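Side-chain contact in tRNA nucleotidyl transferase-related protein (Thermotoga maritima, PDB 3H38), which probably adds CCA to the 3' end of tRNA as a magnesium-dependent class II nucleotidyltransferase, this chain being its C-terminal part: residues A[82-85]-A[86-89]. Sequence-based numbering, arbitrary orientation.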
loop_
_atom_site.group_PDB
_atom_site.type_symbol
_atom_site.label_atom_id
_atom_site.label_comp_id
_atom_site.label_asym_id
_atom_site.label_seq_id
_atom_site.Cartn_x
_atom_site.Cartn_y
_atom_site.Cartn_z
ATOM N N HIS A 82 -6.787 0.708 -24.266
ATOM C CA HIS A 82 -5.944 1.129 -23.183
ATOM C C HIS A 82 -4.679 1.605 -23.744
ATOM O O HIS A 82 -4.428 1.513 -24.924
ATOM C CB HIS A 82 -5.583 -0.021 -22.234
ATOM C CG HIS A 82 -6.654 -0.384 -21.259
ATOM N ND1 HIS A 82 -7.380 0.551 -20.564
ATOM C CD2 HIS A 82 -7.092 -1.585 -20.835
ATOM C CE1 HIS A 82 -8.237 -0.062 -19.776
ATOM N NE2 HIS A 82 -8.081 -1.360 -19.920
ATOM N N ASP A 83 -3.879 2.155 -22.865
ATOM C CA ASP A 83 -2.545 2.487 -23.211
ATOM C C ASP A 83 -1.733 1.420 -22.503
ATOM O O ASP A 83 -1.404 1.548 -21.342
ATOM C CB ASP A 83 -2.206 3.849 -22.643
ATOM C CG ASP A 83 -2.760 4.989 -23.461
ATOM O OD1 ASP A 83 -2.396 5.137 -24.632
ATOM O OD2 ASP A 83 -3.544 5.762 -22.916
ATOM N N LYS A 84 -1.438 0.361 -23.230
ATOM C CA LYS A 84 -0.533 -0.734 -22.871
ATOM C C LYS A 84 -0.401 -1.416 -24.202
ATOM O O LYS A 84 -1.364 -1.481 -24.925
ATOM C CB LYS A 84 -1.135 -1.636 -21.838
ATOM C CG LYS A 84 -0.125 -2.478 -21.103
ATOM C CD LYS A 84 0.643 -1.689 -20.092
ATOM C CE LYS A 84 1.390 -2.581 -19.175
ATOM N NZ LYS A 84 0.443 -3.539 -18.644
ATOM N N PHE A 85 0.748 -1.962 -24.536
ATOM C CA PHE A 85 1.024 -2.275 -25.909
ATOM C C PHE A 85 -0.155 -2.900 -26.628
ATOM O O PHE A 85 -0.470 -2.452 -27.709
ATOM C CB PHE A 85 2.314 -3.120 -26.010
ATOM C CG PHE A 85 2.331 -4.104 -27.142
ATOM C CD1 PHE A 85 2.402 -3.686 -28.441
ATOM C CD2 PHE A 85 2.310 -5.457 -26.888
ATOM C CE1 PHE A 85 2.432 -4.595 -29.458
ATOM C CE2 PHE A 85 2.324 -6.368 -27.900
ATOM C CZ PHE A 85 2.383 -5.947 -29.181
ATOM N N MET A 86 -0.837 -3.856 -26.034
ATOM C CA MET A 86 -2.087 -4.394 -26.573
ATOM C C MET A 86 -3.019 -4.844 -25.455
ATOM O O MET A 86 -3.023 -6.002 -25.065
ATOM C CB MET A 86 -1.813 -5.572 -27.491
ATOM C CG MET A 86 -1.107 -5.206 -28.766
ATOM S SD MET A 86 -1.845 -6.074 -30.150
ATOM C CE MET A 86 -3.553 -5.544 -29.975
ATOM N N THR A 87 -3.818 -3.922 -24.954
ATOM C CA THR A 87 -4.540 -4.161 -23.734
ATOM C C THR A 87 -5.938 -3.596 -23.860
ATOM O O THR A 87 -6.150 -2.486 -24.369
ATOM C CB THR A 87 -3.789 -3.548 -22.540
ATOM O OG1 THR A 87 -2.690 -4.401 -22.194
ATOM C CG2 THR A 87 -4.696 -3.409 -21.340
ATOM N N ALA A 88 -6.902 -4.378 -23.411
ATOM C CA ALA A 88 -8.281 -3.964 -23.520
ATOM C C ALA A 88 -8.985 -4.480 -22.298
ATOM O O ALA A 88 -8.483 -5.382 -21.625
ATOM C CB ALA A 88 -8.910 -4.538 -24.780
ATOM N N SER A 89 -10.141 -3.894 -22.007
ATOM C CA SER A 89 -11.007 -4.392 -20.949
ATOM C C SER A 89 -12.462 -4.342 -21.409
ATOM O O SER A 89 -12.925 -3.308 -21.872
ATOM C CB SER A 89 -10.793 -3.583 -19.675
ATOM O OG SER A 89 -9.448 -3.697 -19.249
#
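H82 reaches across the turn between strands 77-80 and 87-92 and meets T87 and S89. Its NE2 donates a hydrogen bond to S89 OG at 2.8 Å, with an N-H...O angle of 155°. The hydroxyl lies at the edge of the imidazole, close to its plane. S89 OG stands beside its own backbone N (chi1 -60°), and this turns it to the ring. The same oxygen is hydrogen-bonded to D99, a magnesium ligand in other structures of this protein. S89 is therefore in the second shell of the magnesium site, which is empty in this model, and H82 backs S89.

T87 sits on the inner side of the turn. Its CB lies 3.3 Å from K84 CB, and its CG2 lies at the edge of the H82 ring, where the modelled spacing is doubtful. OG1 touches the K84 side chain near its root; the K84 chain then bends off from T87.

At the far end, M86 CG lies over one face of the ring of its neighbour F85. It is 3.5 Å from the centroid of the F85 ring, a CH-pi contact. M86 SD follows obliquely at 4.8 Å from that centroid, which makes a Met-aromatic contact. M86 also packs on T102 and A64, while F85 touches R104 and E118.

An alanine in place of H82 removes the imidazole donor, and S89 OG would probably be held less firmly against D99.

The contact holds the loop after edge strand 77-80 against the start of strand 87-92, the next strand in the head-domain sheet. S89 OG accepts from H82, which is consistent with its own proton being directed to the D99 carboxylate and helping to position it.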